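Local coordinates for flagellar basal body protein (Helicobacter pylori, PDB 5NPY) that probably builds the flagellar hook, the curved extracellular joint through which the basal-body motor turns the flagellar filament, at residues L149-D154 with D163-K168; K94-I99 with T511-L516; D369-Q374 with D438-K443. All coordinates share one frame; numbering follows the deposited sequence.

Contact 1 of 3, residues L149-D154 with D163-K168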
# COMPACT_ATOMS: atom_id res chain seq x y z
N LEU A 149 -19.00 15.30 14.74
CA LEU A 149 -18.56 14.82 13.43
C LEU A 149 -19.56 13.85 12.81
O LEU A 149 -19.50 13.60 11.60
CB LEU A 149 -17.19 14.16 13.52
CG LEU A 149 -15.95 15.06 13.67
CD1 LEU A 149 -14.65 14.24 13.63
CD2 LEU A 149 -15.92 16.12 12.59
N LYS A 150 -20.48 13.32 13.62
CA LYS A 150 -21.55 12.45 13.16
C LYS A 150 -20.99 11.17 12.56
O LYS A 150 -21.41 10.71 11.50
CB LYS A 150 -22.48 13.18 12.18
CG LYS A 150 -23.17 14.38 12.81
CD LYS A 150 -24.39 14.83 12.01
CE LYS A 150 -25.13 15.97 12.73
NZ LYS A 150 -24.29 17.21 12.83
N LYS A 151 -20.02 10.60 13.25
CA LYS A 151 -19.45 9.32 12.90
C LYS A 151 -19.98 8.18 13.75
O LYS A 151 -19.62 7.03 13.50
CB LYS A 151 -17.92 9.35 13.02
CG LYS A 151 -17.26 10.38 12.15
CD LYS A 151 -15.89 9.92 11.76
CE LYS A 151 -14.82 10.69 12.47
NZ LYS A 151 -13.55 9.92 12.52
N ILE A 152 -20.79 8.46 14.76
CA ILE A 152 -21.30 7.43 15.66
C ILE A 152 -22.75 7.16 15.27
O ILE A 152 -23.62 8.02 15.40
CB ILE A 152 -21.20 7.83 17.14
CG1 ILE A 152 -19.76 7.73 17.64
CG2 ILE A 152 -22.08 6.91 17.98
CD1 ILE A 152 -18.89 8.91 17.29
N LYS A 153 -22.98 5.94 14.79
CA LYS A 153 -24.31 5.46 14.42
C LYS A 153 -24.49 4.10 15.08
O LYS A 153 -23.74 3.17 14.77
CB LYS A 153 -24.47 5.33 12.89
CG LYS A 153 -24.04 6.55 12.07
CD LYS A 153 -24.80 7.81 12.49
CE LYS A 153 -23.98 9.07 12.27
NZ LYS A 153 -24.45 10.19 13.13
N ASP A 154 -25.45 4.01 16.01
CA ASP A 154 -25.91 2.72 16.53
C ASP A 154 -24.85 2.06 17.42
O ASP A 154 -24.56 0.87 17.29
CB ASP A 154 -26.33 1.79 15.40
CG ASP A 154 -27.58 2.27 14.69
OD1 ASP A 154 -28.61 2.49 15.36
OD2 ASP A 154 -27.53 2.44 13.45
N ASP A 163 -8.25 13.72 6.62
CA ASP A 163 -8.23 15.02 5.97
C ASP A 163 -9.57 15.75 6.13
O ASP A 163 -9.61 16.91 6.55
CB ASP A 163 -7.88 14.86 4.48
CG ASP A 163 -6.42 14.53 4.26
OD1 ASP A 163 -5.57 14.94 5.08
OD2 ASP A 163 -6.11 13.87 3.24
N GLU A 164 -10.68 15.07 5.79
CA GLU A 164 -11.99 15.72 5.88
C GLU A 164 -12.42 15.91 7.33
O GLU A 164 -13.13 16.88 7.63
CB GLU A 164 -13.03 14.91 5.10
CG GLU A 164 -13.15 13.43 5.47
CD GLU A 164 -13.63 12.55 4.32
OE1 GLU A 164 -13.55 12.98 3.15
OE2 GLU A 164 -14.10 11.40 4.57
N ASP A 165 -12.01 15.03 8.25
CA ASP A 165 -12.26 15.25 9.67
C ASP A 165 -11.70 16.60 10.10
O ASP A 165 -12.43 17.44 10.66
CB ASP A 165 -11.65 14.14 10.52
CG ASP A 165 -12.49 12.88 10.53
OD1 ASP A 165 -12.04 11.85 11.09
OD2 ASP A 165 -13.60 12.90 9.95
N ILE A 166 -10.42 16.84 9.82
CA ILE A 166 -9.73 18.03 10.28
C ILE A 166 -10.41 19.30 9.78
O ILE A 166 -10.48 20.31 10.48
CB ILE A 166 -8.25 17.97 9.85
CG1 ILE A 166 -7.47 17.08 10.82
CG2 ILE A 166 -7.64 19.36 9.75
CD1 ILE A 166 -6.36 16.29 10.18
N GLU A 167 -10.94 19.26 8.55
CA GLU A 167 -11.59 20.46 8.04
C GLU A 167 -12.97 20.67 8.64
O GLU A 167 -13.37 21.81 8.88
CB GLU A 167 -11.64 20.42 6.51
CG GLU A 167 -10.34 20.92 5.89
CD GLU A 167 -10.14 20.42 4.48
OE1 GLU A 167 -9.14 19.70 4.24
OE2 GLU A 167 -10.99 20.75 3.61
N LYS A 168 -13.72 19.59 8.90
CA LYS A 168 -14.98 19.76 9.64
C LYS A 168 -14.73 20.14 11.09
O LYS A 168 -15.60 20.77 11.71
CB LYS A 168 -15.84 18.49 9.56
CG LYS A 168 -16.11 18.04 8.13
CD LYS A 168 -17.25 17.02 8.03
CE LYS A 168 -17.42 16.50 6.59
NZ LYS A 168 -18.58 17.12 5.86

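Contact 2 of 3, residues K94-I99 with T511-L516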
# COMPACT_ATOMS: atom_id res chain seq x y z
N LYS A 94 -9.66 32.61 28.47
CA LYS A 94 -10.91 33.34 28.29
C LYS A 94 -11.86 32.54 27.41
O LYS A 94 -11.46 32.04 26.35
CB LYS A 94 -10.65 34.72 27.68
CG LYS A 94 -11.29 35.87 28.45
CD LYS A 94 -10.73 35.96 29.88
CE LYS A 94 -11.27 37.15 30.64
NZ LYS A 94 -10.93 37.04 32.10
N GLY A 95 -13.12 32.43 27.84
CA GLY A 95 -14.09 31.67 27.09
C GLY A 95 -15.00 30.78 27.93
O GLY A 95 -14.85 30.70 29.16
N TRP A 96 -15.94 30.11 27.26
CA TRP A 96 -17.02 29.42 27.93
C TRP A 96 -17.32 28.10 27.25
O TRP A 96 -17.25 28.00 26.02
CB TRP A 96 -18.30 30.25 27.92
CG TRP A 96 -18.11 31.62 28.46
CD1 TRP A 96 -17.67 32.73 27.79
CD2 TRP A 96 -18.32 32.03 29.81
NE1 TRP A 96 -17.61 33.80 28.64
CE2 TRP A 96 -18.00 33.40 29.88
CE3 TRP A 96 -18.75 31.37 30.96
CZ2 TRP A 96 -18.11 34.11 31.06
CZ3 TRP A 96 -18.86 32.09 32.13
CH2 TRP A 96 -18.53 33.44 32.17
N PHE A 97 -17.64 27.09 28.05
CA PHE A 97 -18.37 25.94 27.54
C PHE A 97 -19.74 26.40 27.07
O PHE A 97 -20.26 27.42 27.52
CB PHE A 97 -18.50 24.86 28.62
CG PHE A 97 -17.19 24.21 29.00
CD1 PHE A 97 -16.35 23.70 28.02
CD2 PHE A 97 -16.80 24.12 30.32
CE1 PHE A 97 -15.14 23.11 28.36
CE2 PHE A 97 -15.59 23.53 30.67
CZ PHE A 97 -14.76 23.03 29.69
N VAL A 98 -20.31 25.64 26.13
CA VAL A 98 -21.63 25.95 25.57
C VAL A 98 -22.56 24.80 25.84
O VAL A 98 -22.20 23.64 25.61
CB VAL A 98 -21.57 26.20 24.06
CG1 VAL A 98 -22.79 26.99 23.66
CG2 VAL A 98 -20.26 26.87 23.68
N ILE A 99 -23.76 25.11 26.33
CA ILE A 99 -24.77 24.11 26.65
C ILE A 99 -26.15 24.64 26.31
O ILE A 99 -26.35 25.84 26.08
CB ILE A 99 -24.73 23.70 28.13
CG1 ILE A 99 -25.20 24.86 28.99
CG2 ILE A 99 -23.34 23.22 28.55
CD1 ILE A 99 -25.20 24.51 30.43
N THR A 511 -15.80 39.62 23.63
CA THR A 511 -14.96 40.77 23.95
C THR A 511 -15.39 41.47 25.23
O THR A 511 -14.65 42.33 25.72
CB THR A 511 -14.95 41.76 22.79
OG1 THR A 511 -16.29 42.22 22.53
CG2 THR A 511 -14.35 41.12 21.53
N ASN A 512 -16.56 41.14 25.78
CA ASN A 512 -16.99 41.72 27.04
C ASN A 512 -17.85 40.70 27.80
O ASN A 512 -19.07 40.68 27.67
CB ASN A 512 -17.76 43.02 26.82
CG ASN A 512 -18.13 43.68 28.12
OD1 ASN A 512 -17.35 43.63 29.07
ND2 ASN A 512 -19.33 44.26 28.20
N ASP A 513 -17.18 39.88 28.63
CA ASP A 513 -17.91 38.89 29.44
C ASP A 513 -18.84 39.56 30.45
O ASP A 513 -19.84 38.95 30.85
CB ASP A 513 -16.93 37.97 30.17
CG ASP A 513 -16.29 36.95 29.25
OD1 ASP A 513 -15.11 36.64 29.48
OD2 ASP A 513 -16.97 36.47 28.31
N GLN A 514 -18.51 40.78 30.88
CA GLN A 514 -19.39 41.53 31.78
C GLN A 514 -20.77 41.77 31.16
O GLN A 514 -21.75 41.94 31.89
CB GLN A 514 -18.75 42.87 32.16
CG GLN A 514 -17.28 42.80 32.54
CD GLN A 514 -16.67 44.19 32.80
OE1 GLN A 514 -17.30 45.06 33.41
NE2 GLN A 514 -15.44 44.39 32.32
N GLY A 515 -20.86 41.79 29.83
CA GLY A 515 -22.13 41.99 29.14
C GLY A 515 -23.07 40.80 29.17
O GLY A 515 -24.21 40.93 28.71
N LEU A 516 -22.63 39.66 29.68
CA LEU A 516 -23.51 38.51 29.83
C LEU A 516 -24.35 38.62 31.11
O LEU A 516 -23.96 39.25 32.10
CB LEU A 516 -22.70 37.21 29.87
CG LEU A 516 -21.86 36.79 28.66
CD1 LEU A 516 -21.08 35.54 29.04
CD2 LEU A 516 -22.71 36.56 27.41
O HOH W 1 -14.43 34.08 30.31

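Contact 3 of 3, residues D369-Q374 with D438-K443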
# COMPACT_ATOMS: atom_id res chain seq x y z
N ASP A 369 -13.08 -10.14 8.54
CA ASP A 369 -12.17 -11.27 8.53
C ASP A 369 -10.99 -11.01 7.62
O ASP A 369 -11.13 -10.45 6.53
CB ASP A 369 -12.89 -12.54 8.07
CG ASP A 369 -13.73 -13.17 9.17
OD1 ASP A 369 -13.17 -13.91 10.01
OD2 ASP A 369 -14.96 -12.93 9.18
N LYS A 370 -9.82 -11.45 8.07
CA LYS A 370 -8.59 -11.18 7.35
C LYS A 370 -8.40 -12.19 6.23
O LYS A 370 -8.56 -13.40 6.42
CB LYS A 370 -7.41 -11.21 8.31
CG LYS A 370 -6.10 -10.70 7.69
CD LYS A 370 -4.93 -10.87 8.68
CE LYS A 370 -4.58 -12.35 8.88
NZ LYS A 370 -3.70 -12.59 10.07
N TYR A 371 -8.07 -11.67 5.05
CA TYR A 371 -7.56 -12.42 3.92
C TYR A 371 -6.21 -11.81 3.52
O TYR A 371 -5.85 -10.72 3.97
CB TYR A 371 -8.55 -12.38 2.75
CG TYR A 371 -9.79 -13.22 2.98
CD1 TYR A 371 -9.92 -14.46 2.39
CD2 TYR A 371 -10.82 -12.76 3.78
CE1 TYR A 371 -11.04 -15.24 2.58
CE2 TYR A 371 -11.96 -13.53 3.99
CZ TYR A 371 -12.06 -14.77 3.38
OH TYR A 371 -13.18 -15.56 3.57
N LEU A 372 -5.46 -12.52 2.69
CA LEU A 372 -4.07 -12.16 2.41
C LEU A 372 -3.89 -11.89 0.91
O LEU A 372 -3.95 -12.81 0.10
CB LEU A 372 -3.14 -13.26 2.90
CG LEU A 372 -3.09 -13.56 4.41
CD1 LEU A 372 -2.22 -14.79 4.64
CD2 LEU A 372 -2.58 -12.37 5.26
N LEU A 373 -3.67 -10.63 0.55
CA LEU A 373 -3.48 -10.25 -0.85
C LEU A 373 -2.00 -10.48 -1.19
O LEU A 373 -1.12 -9.72 -0.77
CB LEU A 373 -3.93 -8.81 -1.08
CG LEU A 373 -3.72 -8.19 -2.49
CD1 LEU A 373 -3.96 -9.19 -3.56
CD2 LEU A 373 -4.61 -7.00 -2.76
N GLN A 374 -1.72 -11.56 -1.92
CA GLN A 374 -0.35 -11.96 -2.19
C GLN A 374 0.05 -11.63 -3.62
O GLN A 374 -0.79 -11.59 -4.53
CB GLN A 374 -0.13 -13.44 -1.90
CG GLN A 374 -0.31 -13.75 -0.41
CD GLN A 374 0.13 -15.14 -0.01
OE1 GLN A 374 0.57 -15.94 -0.84
NE2 GLN A 374 -0.00 -15.44 1.27
N ASP A 438 -11.11 -10.31 -8.02
CA ASP A 438 -12.40 -10.69 -7.44
C ASP A 438 -12.19 -11.15 -6.00
O ASP A 438 -11.57 -12.18 -5.75
CB ASP A 438 -13.08 -11.78 -8.26
CG ASP A 438 -14.45 -12.11 -7.72
OD1 ASP A 438 -14.55 -13.04 -6.89
OD2 ASP A 438 -15.41 -11.39 -8.10
N PHE A 439 -12.72 -10.38 -5.06
CA PHE A 439 -12.60 -10.65 -3.63
C PHE A 439 -13.95 -11.15 -3.09
O PHE A 439 -14.76 -10.37 -2.56
CB PHE A 439 -12.15 -9.39 -2.89
CG PHE A 439 -11.94 -9.59 -1.43
CD1 PHE A 439 -11.95 -8.50 -0.57
CD2 PHE A 439 -11.68 -10.85 -0.92
CE1 PHE A 439 -11.73 -8.69 0.78
CE2 PHE A 439 -11.45 -11.04 0.43
CZ PHE A 439 -11.47 -9.97 1.28
N LYS A 440 -14.17 -12.46 -3.20
CA LYS A 440 -15.38 -13.13 -2.67
C LYS A 440 -16.65 -12.51 -3.24
O LYS A 440 -17.61 -12.26 -2.52
CB LYS A 440 -15.41 -13.10 -1.14
CG LYS A 440 -14.63 -14.23 -0.49
CD LYS A 440 -14.36 -13.95 0.98
CE LYS A 440 -15.64 -13.89 1.77
NZ LYS A 440 -15.38 -13.84 3.24
N GLY A 441 -16.65 -12.25 -4.55
CA GLY A 441 -17.78 -11.59 -5.17
C GLY A 441 -17.71 -10.08 -5.21
O GLY A 441 -18.61 -9.44 -5.78
N ASN A 442 -16.68 -9.47 -4.63
CA ASN A 442 -16.55 -8.02 -4.65
C ASN A 442 -15.35 -7.63 -5.50
O ASN A 442 -14.35 -8.37 -5.56
CB ASN A 442 -16.42 -7.45 -3.23
CG ASN A 442 -17.61 -7.80 -2.35
OD1 ASN A 442 -17.56 -8.74 -1.57
ND2 ASN A 442 -18.69 -7.05 -2.50
N LYS A 443 -15.44 -6.47 -6.14
CA LYS A 443 -14.35 -5.96 -6.96
C LYS A 443 -13.38 -5.18 -6.07
O LYS A 443 -13.78 -4.23 -5.38
CB LYS A 443 -14.88 -5.07 -8.08
CG LYS A 443 -15.61 -5.82 -9.21
CD LYS A 443 -16.43 -4.84 -10.04
CE LYS A 443 -17.33 -3.98 -9.14
NZ LYS A 443 -17.60 -2.61 -9.69

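Contact 1 of 3, residues L149-D154 with D163-K168
Lys-151 and Asp-165 form a salt bridge that fastens a short helix of the FlgE/F/G-type D1 domain to the loop following strand 143-148. The two side chains come from opposite directions, and Lys-151 NZ meets Asp-165 OD1 at 2.8 Å, on the syn side of that oxygen but 29° out of the carboxylate plane. A kink in the lysine chain at chi3 (-108°) carries the ammonium group to the carboxylate, with Lys-151 CE also close, 3.3 Å from Asp-165 OD1. Leu-149 completes this tight part of the contact: it stands at about a right angle to the aspartate, its CD1 lying 4.0 Å from Asp-165 CG, so that one methyl flanks the carboxylate. Lys-151 and Asp-165 are both buried, and each charge has further partners: Arg-162 makes a second salt bridge to Asp-165 OD1, Thr-160 hydrogen-bonds Asp-165 OD2, and Lys-151 NZ makes a second salt bridge, to Glu-500, and a hydrogen bond to the carbonyl of Pro-501. Bonds to both of its oxygens probably hold the carboxylate's rotation and favour its ionised form.

The looser side lies at Lys-168, near the end of the helical segment and towards solvent. The other branch of Leu-149 turns to the helix here, where it meets the first carbon of the lysine side chain. Beyond this carbon the exposed chain of Lys-168 leads away from 149-154. The meeting is a plain van der Waals touch, Leu-149 CD2 resting 3.8 Å from Lys-168 CB.

Contact 2 of 3, residues K94-I99 with T511-L516
The backbone of 94-99 runs from a loop through Gly-95, whose phi of 137° suits glycine, into strand 97-100, while 511-516 coils through a short 3-10 turn at 513-515; Trp-96 and Asp-513 meet where the two approach. The indole N-H is the main polar link: Trp-96 NE1 donates to Asp-513 OD2 at 2.8 Å, nearly straight at 167°. The oxygen lies almost in the ring plane, yet the carboxylate is turned at 89° to the indole, so the donor comes to it from above the carboxylate plane. The other oxygen is tied to the opposing backbone through a water, which donates to Asp-513 OD1 at 2.8 Å and accepts from Gly-95 N at 3.2 Å. That same water lies over one face of the indole, towards its rim. On the opposite face sits a leucine methyl, Leu-516 CD1, 3.8 Å from Trp-96 CE2. Lys-94 passes by the carboxylate with its aliphatic part; its NZ stays 4.9 Å from Asp-513 OD1, so the opposite charges are not in contact and any attraction is probably weak.

The indole also meets the rings of Tyr-524, of strand 523-525, and Phe-510, and touches Leu-122 of strand 121-123. The contact thus joins the residues leading into strand 97-100 to the connection between strands 499-509 and 517-519.

Contact 3 of 3, residues D369-Q374 with D438-K443
Lys-440 NZ is gripped by two groups, the hydroxyl of Tyr-371, to which it donates a hydrogen bond at 2.8 Å (NZ to OH), and the carboxylate of Asp-365, with which it forms a salt bridge. Lys-440 sits in the type I' turn of a beta hairpin, Phe-439 to Asn-442, that packs against strand 370-381 of a neighbouring antiparallel sheet. The lysine crosses the tyrosine at about a right angle. Lys-440 CD lies 3.4 Å from Tyr-371 CZ, and the bend at chi3 (64°) beyond it directs the chain so that NZ meets the hydroxyl.

Nearer the backbone, Phe-439 makes an offset edge-to-face pair with the same tyrosine. Its ring edge points to the tyrosine face, with planes at 76° and centroids 5.4 Å apart, and the closest touch is Phe-439 CE2 to Tyr-371 CG at 3.7 Å. Ile-404 of strand 396-406 and Ile-413 of strand 411-423 touch both residues, which are buried; Lys-440, at the turn, is exposed, although its NZ is held.

The turn is braced from within by an Asx motif, in which Gly-441 N donates to Asp-438 OD1 at 3.2 Å.

All three contacts pair a polar link with apolar touching, but in different proportions. Contact 3 is the most buried, closest to the centre of the chain, and the only one with an aromatic pair across it; contacts 1 and 2 are partly buried. Contact 1 relies on a salt bridge, contact 2 on an indole N-H and a water, contact 3 on a lysine shared between a tyrosine hydroxyl and an outside aspartate. Contacts 1 and 2 share ties to strands 143-148 and 499-509, whereas contact 3 joins other sheets. Contact 1 lies about 27 Å, centre to centre, from each of the other two, which are about 54 Å apart. Contact 1 is local in sequence; contact 2 spans about four hundred residues.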